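Side-chain contacts in avirulence protein AvrP123 (Melampsora lini, PDB 5VJJ), which is a zinc-binding effector of the flax rust fungus, recognised by the flax disease resistance protein P and possibly acting in the host nucleus: residues A[56-59]-A[60-63]; A[67-70]-A[71-75]. All coordinates share one frame; numbering follows the deposited sequence.

Interaction 1 of 2, residues A[56-59]-A[60-63]. With ZN (zinc ion), chain C.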
ATOM      1  N   TYR A  56      -2.884  -6.551   9.512  1.00 20.75           N
ATOM      2  CA  TYR A  56      -3.412  -7.902   9.581  1.00 23.47           C
ATOM      3  C   TYR A  56      -2.594  -8.721  10.570  1.00 34.74           C
ATOM      4  O   TYR A  56      -1.562  -8.280  11.081  1.00 27.60           O
ATOM      5  CB  TYR A  56      -3.421  -8.553   8.198  1.00 52.96           C
ATOM      6  CG  TYR A  56      -2.126  -8.380   7.451  1.00 32.57           C
ATOM      7  CD1 TYR A  56      -1.941  -7.316   6.584  1.00 32.75           C
ATOM      8  CD2 TYR A  56      -1.084  -9.282   7.614  1.00 26.65           C
ATOM      9  CE1 TYR A  56      -0.756  -7.156   5.897  1.00 28.60           C
ATOM     10  CE2 TYR A  56       0.096  -9.131   6.930  1.00 34.51           C
ATOM     11  CZ  TYR A  56       0.260  -8.069   6.072  1.00 38.84           C
ATOM     12  OH  TYR A  56       1.452  -7.916   5.388  1.00 23.66           O
ATOM     13  N   ARG A  57      -3.083  -9.927  10.841  1.00 21.38           N
ATOM     14  CA  ARG A  57      -2.480 -10.859  11.791  1.00 22.79           C
ATOM     15  C   ARG A  57      -2.248 -12.165  11.038  1.00 21.87           C
ATOM     16  O   ARG A  57      -3.142 -13.007  10.963  1.00 22.29           O
ATOM     17  CB  ARG A  57      -3.383 -11.060  13.009  1.00 22.50           C
ATOM     18  CG  ARG A  57      -2.821 -12.000  14.079  1.00 34.27           C
ATOM     19  CD  ARG A  57      -1.907 -11.264  15.041  1.00 43.67           C
ATOM     20  NE  ARG A  57      -2.655 -10.444  15.991  1.00 49.06           N
ATOM     21  CZ  ARG A  57      -2.967 -10.811  17.234  1.00 60.90           C
ATOM     22  NH1 ARG A  57      -2.594 -11.993  17.714  1.00 37.23           N
ATOM     23  NH2 ARG A  57      -3.652  -9.982  18.007  1.00 52.14           N
ATOM     24  N   CYS A  58      -1.053 -12.331  10.479  1.00 30.43           N
ATOM     25  CA  CYS A  58      -0.774 -13.506   9.658  1.00 25.13           C
ATOM     26  C   CYS A  58      -0.643 -14.748  10.533  1.00 24.06           C
ATOM     27  O   CYS A  58       0.059 -14.710  11.552  1.00 23.60           O
ATOM     28  CB  CYS A  58       0.507 -13.307   8.856  1.00 34.59           C
ATOM     29  SG  CYS A  58       0.908 -14.704   7.782  1.00 35.16           S
ATOM     30  N   PRO A  59      -1.272 -15.871  10.166  1.00 23.72           N
ATOM     31  CA  PRO A  59      -1.104 -17.092  10.975  1.00 23.69           C
ATOM     32  C   PRO A  59       0.339 -17.535  11.085  1.00 23.84           C
ATOM     33  O   PRO A  59       0.705 -18.200  12.062  1.00 35.87           O
ATOM     34  CB  PRO A  59      -1.953 -18.129  10.230  1.00 24.93           C
ATOM     35  CG  PRO A  59      -2.013 -17.627   8.833  1.00 25.89           C
ATOM     36  CD  PRO A  59      -2.063 -16.129   8.952  1.00 30.55           C
ATOM     37  N   ASN A  60       1.170 -17.190  10.104  1.00 24.50           N
ATOM     38  CA  ASN A  60       2.592 -17.509  10.143  1.00 30.50           C
ATOM     39  C   ASN A  60       3.395 -16.388  10.801  1.00 34.98           C
ATOM     40  O   ASN A  60       4.092 -16.615  11.793  1.00 53.22           O
ATOM     41  CB  ASN A  60       3.098 -17.766   8.720  1.00 30.59           C
ATOM     42  CG  ASN A  60       4.565 -18.121   8.679  1.00 26.73           C
ATOM     43  OD1 ASN A  60       4.958 -19.228   9.044  1.00 27.22           O
ATOM     44  ND2 ASN A  60       5.387 -17.183   8.218  1.00 29.32           N
ATOM     45  N   CYS A  61       3.287 -15.174  10.266  1.00 53.30           N
ATOM     46  CA  CYS A  61       4.124 -14.058  10.683  1.00 43.69           C
ATOM     47  C   CYS A  61       3.596 -13.312  11.900  1.00 37.78           C
ATOM     48  O   CYS A  61       4.323 -12.483  12.455  1.00 39.71           O
ATOM     49  CB  CYS A  61       4.273 -13.061   9.533  1.00 30.22           C
ATOM     50  SG  CYS A  61       4.580 -13.803   7.933  1.00 34.82           S
ATOM     51  N   GLY A  62       2.364 -13.571  12.329  1.00 33.08           N
ATOM     52  CA  GLY A  62       1.764 -12.782  13.375  1.00 21.81           C
ATOM     53  C   GLY A  62       1.502 -11.363  12.911  1.00 27.93           C
ATOM     54  O   GLY A  62       1.477 -11.079  11.709  1.00 24.29           O
ATOM     55  N   PRO A  63       1.308 -10.439  13.857  1.00 19.08           N
ATOM     56  CA  PRO A  63       0.997  -9.047  13.487  1.00 21.92           C
ATOM     57  C   PRO A  63       1.945  -8.472  12.445  1.00 19.31           C
ATOM     58  O   PRO A  63       3.160  -8.457  12.662  1.00 22.76           O
ATOM     59  CB  PRO A  63       1.115  -8.295  14.820  1.00 18.07           C
ATOM     60  CG  PRO A  63       0.858  -9.337  15.874  1.00 28.28           C
ATOM     61  CD  PRO A  63       1.382 -10.630  15.316  1.00 18.38           C
TER
HETATM   62 ZN    ZN C 201       2.742 -13.844   6.606  1.00 30.01          ZN

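Interaction 2 of 2, residues A[67-70]-A[71-75]. With ZN (zinc ion), chain D.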
ATOM      1  N   VAL A  67       2.227  -1.372   2.919  1.00 23.00           N
ATOM      2  CA  VAL A  67       1.534  -0.299   2.212  1.00 23.20           C
ATOM      3  C   VAL A  67       1.515  -0.615   0.723  1.00 24.37           C
ATOM      4  O   VAL A  67       2.472  -1.183   0.183  1.00 31.16           O
ATOM      5  CB  VAL A  67       2.197   1.069   2.483  1.00 25.91           C
ATOM      6  CG1 VAL A  67       1.584   2.165   1.618  1.00 25.83           C
ATOM      7  CG2 VAL A  67       2.066   1.440   3.952  1.00 21.62           C
ATOM      8  N   ALA A  68       0.416  -0.252   0.067  1.00 30.19           N
ATOM      9  CA  ALA A  68       0.254  -0.414  -1.368  1.00 26.08           C
ATOM     10  C   ALA A  68      -0.193   0.910  -1.966  1.00 29.44           C
ATOM     11  O   ALA A  68      -0.930   1.674  -1.336  1.00 25.51           O
ATOM     12  CB  ALA A  68      -0.767  -1.508  -1.703  1.00 26.96           C
ATOM     13  N   CYS A  69       0.261   1.178  -3.191  1.00 37.49           N
ATOM     14  CA  CYS A  69       0.029   2.462  -3.834  1.00 27.54           C
ATOM     15  C   CYS A  69      -0.277   2.254  -5.307  1.00 41.63           C
ATOM     16  O   CYS A  69       0.371   1.445  -5.974  1.00 29.34           O
ATOM     17  CB  CYS A  69       1.245   3.388  -3.693  1.00 26.45           C
ATOM     18  SG  CYS A  69       0.980   5.065  -4.321  1.00 37.49           S
ATOM     19  N   SER A  70      -1.256   3.007  -5.810  1.00 47.25           N
ATOM     20  CA  SER A  70      -1.638   2.961  -7.215  1.00 34.73           C
ATOM     21  C   SER A  70      -1.052   4.108  -8.029  1.00 51.14           C
ATOM     22  O   SER A  70      -1.258   4.155  -9.246  1.00 37.54           O
ATOM     23  CB  SER A  70      -3.163   2.970  -7.344  1.00 35.92           C
ATOM     24  OG  SER A  70      -3.725   1.769  -6.838  1.00 55.84           O
ATOM     25  N   GLY A  71      -0.337   5.032  -7.395  1.00 52.24           N
ATOM     26  CA  GLY A  71       0.326   6.091  -8.130  1.00 43.23           C
ATOM     27  C   GLY A  71       1.381   5.546  -9.073  1.00 41.23           C
ATOM     28  O   GLY A  71       1.794   4.388  -9.012  1.00 54.43           O
ATOM     29  N   VAL A  72       1.831   6.419  -9.970  1.00 35.36           N
ATOM     30  CA  VAL A  72       2.868   6.073 -10.936  1.00 46.99           C
ATOM     31  C   VAL A  72       4.214   6.456 -10.337  1.00 43.66           C
ATOM     32  O   VAL A  72       4.470   7.636 -10.073  1.00 57.72           O
ATOM     33  CB  VAL A  72       2.639   6.773 -12.285  1.00 37.95           C
ATOM     34  CG1 VAL A  72       3.746   6.414 -13.266  1.00 49.01           C
ATOM     35  CG2 VAL A  72       1.280   6.395 -12.859  1.00 34.97           C
ATOM     36  N   HIS A  73       5.070   5.459 -10.116  1.00 40.94           N
ATOM     37  CA  HIS A  73       6.399   5.682  -9.562  1.00 36.74           C
ATOM     38  C   HIS A  73       7.496   5.711 -10.616  1.00 40.35           C
ATOM     39  O   HIS A  73       8.495   6.414 -10.431  1.00 57.91           O
ATOM     40  CB  HIS A  73       6.727   4.598  -8.529  1.00 48.62           C
ATOM     41  CG  HIS A  73       5.782   4.570  -7.366  1.00 59.67           C
ATOM     42  ND1 HIS A  73       5.784   3.560  -6.427  1.00 56.16           N
ATOM     43  CD2 HIS A  73       4.806   5.430  -6.990  1.00 57.94           C
ATOM     44  CE1 HIS A  73       4.851   3.800  -5.523  1.00 40.25           C
ATOM     45  NE2 HIS A  73       4.244   4.930  -5.841  1.00 33.66           N
ATOM     46  N   GLN A  74       7.336   4.969 -11.711  1.00 46.49           N
ATOM     47  CA  GLN A  74       8.300   4.962 -12.803  1.00 48.05           C
ATOM     48  C   GLN A  74       7.575   5.192 -14.119  1.00 49.35           C
ATOM     49  O   GLN A  74       6.420   4.792 -14.288  1.00 49.17           O
ATOM     50  CB  GLN A  74       9.077   3.637 -12.882  1.00 57.04           C
ATOM     51  CG  GLN A  74      10.030   3.387 -11.728  1.00 75.76           C
ATOM     52  CD  GLN A  74      10.945   2.201 -11.979  1.00 75.40           C
ATOM     53  OE1 GLN A  74      11.021   1.687 -13.095  1.00 75.13           O
ATOM     54  NE2 GLN A  74      11.642   1.758 -10.937  1.00 72.80           N
ATOM     55  N   GLY A  75       8.262   5.837 -15.046  1.00 47.76           N
ATOM     56  CA  GLY A  75       7.718   6.071 -16.366  1.00 56.32           C
ATOM     57  C   GLY A  75       8.208   7.395 -16.920  1.00 52.95           C
ATOM     58  O   GLY A  75       9.196   7.954 -16.453  1.00 45.94           O
TER
HETATM   59 ZN    ZN D 202       2.978   5.940  -4.606  1.00 36.32          ZN

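Interaction 1 of 2, residues A[56-59]-A[60-63]
Cys-58 and Cys-61 hold one zinc ion from the two ends of a Cys-Pro-Asn-Cys turn, SG of each 2.3 Å from the metal. Cys-58 swings its sulfur anti to the backbone N (chi1 -179°), whereas Cys-61 holds its own beside the backbone N, and the two thiolates converge on the metal. Cys-16 and Cys-18 complete the four-cysteine site.

Hydrogen bonds to sulfur brace this turn, a zinc knuckle. Cys-61 N points almost straight at Cys-58 SG (3.5 Å, 179°), with a weak second bond from Asn-60 N; the amide of Asn-60 reaches Cys-61 SG through ND2, nearly in its own plane. Such donors probably ease the thiolates' negative charge. Pro-59 suits the bend with its restricted phi, and Gly-62 accepts a positive phi.

Cys-58 and Gly-62 form an antiparallel hydrogen-bonded pair, Gly-62 N to Cys-58 O being 2.7 Å. Arg-57 and Pro-63, the next, non-hydrogen-bonded pair, lie side by side on one face, Arg-57 CD 3.4 Å from Pro-63 CD.

Tyr-56 packs on Cys-16 and Leu-17 and hydrogen-bonds His-66 through OH. The knuckle forms the turn between strand 51-58 and its antiparallel neighbour 64-69.

Interaction 2 of 2, residues A[67-70]-A[71-75]
His-73 and Cys-69 meet through a zinc ion: NE2 of His-73 lies 2.0 Å from the metal and SG of Cys-69 lies 2.2 Å from it. Cys-69 turns its sulfur anti to the backbone N (chi1 -174°), carrying it off the strand end toward the chain that follows. His-73 makes a different choice: chi1 of -61° places its ring beside its own backbone N, and the ring reaches back to the metal with NE2. The zinc lies evenly between its CD2 and CE1, each 3.0 Å away. Cys-69 SG sits at the imidazole edge, near the ring plane, 3.6 Å from NE2.

Together they supply the Cys-x-x-x-His half of a zinc site with three cysteines and one histidine; Cys-33 and Cys-47 furnish the other two ligands. A thiolate and an imidazole are both suited to tetrahedral zinc, the imidazole presenting NE2 at the end of a flat ring.

Gly-71 N gives a hydrogen bond to Cys-69 SG (3.3 Å, 154°), which would probably temper the charge of the thiolate. Gly-71 is a small residue whose N-H is left near this sulfur. Val-72 points away from 67-70, and its side chain packs on Gln-79 and Val-80 of helix 77-80.

How the interactions relate
From the N terminus, the chain first lays down Cys-16 and Cys-18, then Cys-33 and Cys-47, before strand 51-58 runs out to interaction 1. There it closes a short hairpin turn and, through zinc, secures the early loop around residues 16-18. The chain then returns along strand 64-69, neighbour of 51-58 in the same sheet, to interaction 2, which closes a second small loop and ties in the long segment bearing Cys-33 and Cys-47. The two local loops follow in series, neither nesting nor crossing, with centres about 25 Å apart. Strand 64-69 thus spans two zinc sites, and beyond 71-75 the chain leads to helix 77-80 and a third zinc, bound partly by Cys-77 and His-81.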